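2-c-methyl-d-erythritol 4-phosphate cytidylyltransferase (Streptococcus pneumoniae, PDB 2VSH) catalyses the transfer of the cytidylyl group of CTP to D-ribitol 5-phosphate, giving the CDP-activated ribitol used for teichoic acid precursors. Local coordinates at residues I128-A131 and Q132-A136; K199-I203 and K204-V208. All coordinates share one frame; numbering follows the deposited sequence.

Interaction 1: I128-A131 and Q132-A136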
loop_
_atom_site.group_PDB
_atom_site.type_symbol
_atom_site.label_atom_id
_atom_site.label_comp_id
_atom_site.label_asym_id
_atom_site.label_seq_id
_atom_site.Cartn_x
_atom_site.Cartn_y
_atom_site.Cartn_z
ATOM N N ILE A 128 -23.460 -8.389 0.946
ATOM C CA ILE A 128 -24.633 -9.135 1.387
ATOM C C ILE A 128 -24.995 -10.218 0.364
ATOM O O ILE A 128 -25.286 -11.358 0.730
ATOM C CB ILE A 128 -25.835 -8.185 1.660
ATOM C CG1 ILE A 128 -25.549 -7.328 2.914
ATOM C CG2 ILE A 128 -27.136 -8.983 1.814
ATOM C CD1 ILE A 128 -26.388 -6.025 2.995
ATOM N N GLN A 129 -24.970 -9.867 -0.917
ATOM C CA GLN A 129 -25.364 -10.806 -1.958
ATOM C C GLN A 129 -24.397 -11.997 -2.057
ATOM O O GLN A 129 -24.830 -13.148 -2.091
ATOM C CB GLN A 129 -25.471 -10.093 -3.308
ATOM C CG GLN A 129 -25.889 -11.014 -4.455
ATOM C CD GLN A 129 -25.691 -10.378 -5.825
ATOM O OE1 GLN A 129 -24.959 -9.393 -5.966
ATOM N NE2 GLN A 129 -26.344 -10.936 -6.836
ATOM N N LEU A 130 -23.099 -11.701 -2.112
ATOM C CA LEU A 130 -22.042 -12.726 -2.090
ATOM C C LEU A 130 -22.091 -13.640 -0.845
ATOM O O LEU A 130 -21.875 -14.856 -0.953
ATOM C CB LEU A 130 -20.674 -12.058 -2.244
ATOM C CG LEU A 130 -19.894 -11.966 -3.569
ATOM C CD1 LEU A 130 -20.623 -12.485 -4.810
ATOM C CD2 LEU A 130 -19.347 -10.583 -3.802
ATOM N N ALA A 131 -22.419 -13.083 0.325
ATOM C CA ALA A 131 -22.526 -13.893 1.558
ATOM C C ALA A 131 -23.579 -15.019 1.477
ATOM O O ALA A 131 -23.504 -16.003 2.218
ATOM C CB ALA A 131 -22.768 -13.003 2.783
ATOM N N GLN A 132 -24.539 -14.884 0.560
ATOM C CA GLN A 132 -25.602 -15.881 0.412
ATOM C C GLN A 132 -25.063 -17.218 -0.092
ATOM O O GLN A 132 -25.509 -18.266 0.356
ATOM C CB GLN A 132 -26.722 -15.380 -0.510
ATOM C CG GLN A 132 -27.391 -14.098 -0.010
ATOM C CD GLN A 132 -28.426 -13.537 -0.987
ATOM O OE1 GLN A 132 -28.949 -14.249 -1.857
ATOM N NE2 GLN A 132 -28.730 -12.248 -0.836
ATOM N N ASN A 133 -24.090 -17.186 -0.999
ATOM C CA ASN A 133 -23.566 -18.434 -1.551
ATOM C C ASN A 133 -22.120 -18.757 -1.181
ATOM O O ASN A 133 -21.524 -19.678 -1.738
ATOM C CB ASN A 133 -23.786 -18.487 -3.074
ATOM C CG ASN A 133 -24.120 -17.125 -3.654
ATOM O OD1 ASN A 133 -23.461 -16.121 -3.336
ATOM N ND2 ASN A 133 -25.160 -17.070 -4.482
ATOM N N HIS A 134 -21.558 -18.017 -0.231
ATOM C CA HIS A 134 -20.192 -18.299 0.197
ATOM C C HIS A 134 -20.068 -18.291 1.713
ATOM O O HIS A 134 -21.004 -17.908 2.413
ATOM C CB HIS A 134 -19.214 -17.347 -0.485
ATOM C CG HIS A 134 -19.348 -17.327 -1.979
ATOM N ND1 HIS A 134 -18.897 -18.355 -2.783
ATOM C CD2 HIS A 134 -19.916 -16.424 -2.812
ATOM C CE1 HIS A 134 -19.157 -18.072 -4.050
ATOM N NE2 HIS A 134 -19.769 -16.902 -4.094
ATOM N N ASP A 135 -18.933 -18.757 2.224
ATOM C CA ASP A 135 -18.723 -18.798 3.673
ATOM C C ASP A 135 -18.462 -17.395 4.203
ATOM O O ASP A 135 -18.972 -17.016 5.273
ATOM C CB ASP A 135 -17.581 -19.746 4.022
ATOM C CG ASP A 135 -17.927 -21.186 3.719
ATOM O OD1 ASP A 135 -19.034 -21.608 4.086
ATOM O OD2 ASP A 135 -17.102 -21.890 3.127
ATOM N N ALA A 136 -17.698 -16.623 3.435
ATOM C CA ALA A 136 -17.396 -15.246 3.814
ATOM C C ALA A 136 -17.095 -14.401 2.578
ATOM O O ALA A 136 -17.000 -14.926 1.471
ATOM C CB ALA A 136 -16.229 -15.200 4.815
#
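Gln132, Asn133 and His134 fold back on the carbonyls of Ile128, Gln129 and Leu130 in a local contact at the C-terminal end of helix 121-133, where the chain turns over into strand 136-142. The closing bonds reach back three residues, as in a tightened last turn. Gln132 N donates to Gln129 O at 3.2 Å, and Asn133 N to Leu130 O, also at 3.2 Å.

The aliphatic part of Gln132 lies over the end of the preceding turn. With CG beside its own backbone N (chi1 -60°) and the chain extended beyond, CG meets Gln129 O at 3.4 Å and Ile128 O at 3.5 Å, while NE2 passes 3.8 Å from Gln129 CA. His134, already out of the helix, swings its imidazole back: CD2 comes to 3.1 Å from Leu130 O, which lies at the ring edge, near its plane. The other ring position next to CG, ND1, is hydrogen-bonded to Asp207 OD1.

Arg175 binds His134 O and, weakly, Ala131 O, two acceptors only 3.1 Å apart. Beneath the turn, Leu130 packs on Ala209 and Ala211 of strand 208-212 and on Val137 of strand 136-142, and Ala131 rests on Val137 and on Thr173 of strand 165-175.

Interaction 2: K199-I203 and K204-V208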
loop_
_atom_site.group_PDB
_atom_site.type_symbol
_atom_site.label_atom_id
_atom_site.label_comp_id
_atom_site.label_asym_id
_atom_site.label_seq_id
_atom_site.Cartn_x
_atom_site.Cartn_y
_atom_site.Cartn_z
ATOM N N LYS A 199 -8.906 -14.277 7.103
ATOM C CA LYS A 199 -7.790 -15.236 7.263
ATOM C C LYS A 199 -8.207 -16.490 8.046
ATOM O O LYS A 199 -7.801 -17.599 7.713
ATOM C CB LYS A 199 -6.589 -14.546 7.932
ATOM C CG LYS A 199 -5.382 -15.428 8.248
ATOM C CD LYS A 199 -4.855 -16.168 7.024
ATOM C CE LYS A 199 -3.586 -16.950 7.324
ATOM N NZ LYS A 199 -2.399 -16.046 7.465
ATOM N N ILE A 200 -9.029 -16.304 9.075
ATOM C CA ILE A 200 -9.505 -17.409 9.906
ATOM C C ILE A 200 -10.368 -18.345 9.069
ATOM O O ILE A 200 -10.223 -19.550 9.171
ATOM C CB ILE A 200 -10.299 -16.909 11.128
ATOM C CG1 ILE A 200 -9.412 -16.034 12.029
ATOM C CG2 ILE A 200 -10.896 -18.075 11.934
ATOM C CD1 ILE A 200 -10.199 -15.335 13.126
ATOM N N PHE A 201 -11.257 -17.788 8.243
ATOM C CA PHE A 201 -12.067 -18.598 7.324
ATOM C C PHE A 201 -11.174 -19.298 6.291
ATOM O O PHE A 201 -11.336 -20.491 6.030
ATOM C CB PHE A 201 -13.163 -17.743 6.632
ATOM C CG PHE A 201 -14.344 -17.393 7.533
ATOM C CD1 PHE A 201 -14.245 -16.360 8.473
ATOM C CD2 PHE A 201 -15.547 -18.077 7.419
ATOM C CE1 PHE A 201 -15.333 -16.020 9.316
ATOM C CE2 PHE A 201 -16.655 -17.759 8.252
ATOM C CZ PHE A 201 -16.536 -16.719 9.207
ATOM N N VAL A 202 -10.223 -18.560 5.715
ATOM C CA VAL A 202 -9.328 -19.111 4.682
ATOM C C VAL A 202 -8.508 -20.317 5.188
ATOM O O VAL A 202 -8.473 -21.378 4.544
ATOM C CB VAL A 202 -8.428 -17.989 4.059
ATOM C CG1 VAL A 202 -7.305 -18.549 3.229
ATOM C CG2 VAL A 202 -9.275 -17.051 3.213
ATOM N N ILE A 203 -7.895 -20.160 6.355
ATOM C CA ILE A 203 -7.038 -21.202 6.930
ATOM C C ILE A 203 -7.820 -22.428 7.409
ATOM O O ILE A 203 -7.267 -23.527 7.494
ATOM C CB ILE A 203 -6.083 -20.649 8.042
ATOM C CG1 ILE A 203 -4.897 -21.597 8.239
ATOM C CG2 ILE A 203 -6.818 -20.371 9.368
ATOM C CD1 ILE A 203 -3.745 -20.978 9.006
ATOM N N LYS A 204 -9.100 -22.226 7.720
ATOM C CA LYS A 204 -10.005 -23.326 8.053
ATOM C C LYS A 204 -10.625 -23.982 6.830
ATOM O O LYS A 204 -11.556 -24.781 6.958
ATOM C CB LYS A 204 -11.095 -22.846 9.018
ATOM C CG LYS A 204 -10.578 -22.438 10.390
ATOM C CD LYS A 204 -10.012 -23.630 11.161
ATOM C CE LYS A 204 -9.641 -23.251 12.591
ATOM N NZ LYS A 204 -9.491 -24.470 13.457
ATOM N N GLY A 205 -10.100 -23.659 5.648
ATOM C CA GLY A 205 -10.521 -24.301 4.409
ATOM C C GLY A 205 -11.881 -23.858 3.896
ATOM O O GLY A 205 -12.539 -24.604 3.157
ATOM N N LYS A 206 -12.298 -22.650 4.272
ATOM C CA LYS A 206 -13.615 -22.130 3.883
ATOM C C LYS A 206 -13.574 -21.321 2.569
ATOM O O LYS A 206 -12.498 -20.942 2.093
ATOM C CB LYS A 206 -14.236 -21.289 5.011
ATOM C CG LYS A 206 -14.283 -21.962 6.392
ATOM C CD LYS A 206 -15.184 -23.199 6.409
ATOM C CE LYS A 206 -15.234 -23.854 7.787
ATOM N NZ LYS A 206 -16.133 -25.062 7.782
ATOM N N ASP A 207 -14.761 -21.072 2.005
ATOM C CA ASP A 207 -14.933 -20.380 0.731
ATOM C C ASP A 207 -15.161 -18.873 0.945
ATOM O O ASP A 207 -16.255 -18.452 1.331
ATOM C CB ASP A 207 -16.105 -21.011 -0.031
ATOM C CG ASP A 207 -16.416 -20.304 -1.359
ATOM O OD1 ASP A 207 -17.588 -20.342 -1.793
ATOM O OD2 ASP A 207 -15.497 -19.717 -1.973
ATOM N N VAL A 208 -14.115 -18.079 0.706
ATOM C CA VAL A 208 -14.176 -16.635 0.880
ATOM C C VAL A 208 -14.156 -15.952 -0.498
ATOM O O VAL A 208 -13.113 -15.893 -1.163
ATOM C CB VAL A 208 -13.032 -16.080 1.775
ATOM C CG1 VAL A 208 -13.292 -14.619 2.141
ATOM C CG2 VAL A 208 -12.855 -16.916 3.058
HETATM O O HOH W 1 -10.016 -21.861 2.172
#
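Gly205 and Lys206 close helix 197-203 on Val202 and Phe201 in a Schellman motif, with Gly205 as the C-prime residue at positive phi (75°). Lys206 N donates to Phe201 O at 2.9 Å, and Gly205 N donates to Val202 O at 3.0 Å. Lys204 N still reaches Ile200 O in the helical manner, and the Ile200 side chain lies close to that of Asn87, which probably belongs to the CTP site.

The two lysines flank this end in similar shapes, each with CG beside its own backbone N and a bend at chi2. That first torsion lays Lys204 CG against Ile200 O, 3.2 Å away, before the chain runs out over Leu182 and NZ bonds Ser185 OG. In Lys206, CB sits 3.2 Å from Phe201 O, next to the amide that binds the same oxygen; CG approaches the Phe201 ring obliquely, and NZ ends on a pentaethylene glycol probably from the crystallisation liquor.

Below the turn the chain brings Val208 back under the helix. Its CG2, anti to the carbonyl carbon, touches Phe201 CB at 3.7 Å and Val202 CG2 at 3.6 Å, and the two valine side chains cross at about a right angle. The Phe201 ring meets that of Phe174 on strand 165-175, while Val202 and Val208 also pack on Ile156 of the second subunit, joining this helix end to the dimer interface. A water clamps the loop, donating to Val202 O at 2.9 Å and to Lys206 O at 2.6 Å.

Interaction 1 comes first along the chain and interaction 2 follows, their centres about 13 Å apart on the same side of the chain's centre. Each lies where a helix ends and leads toward a strand: helix 121-133 runs into strand 136-142, helix 197-203 into strand 208-212, and these two strands are parallel neighbours at one side of the mixed sheet. The turns touch directly. Besides the His134-Asp207 bond, Asp135 OD2 lies 2.7 Å from Asp207 N, a probable hydrogen bond, so Asp207 ties the two strand entrances together. Interaction 2 also meets the second subunit, whereas interaction 1 stays within its own chain.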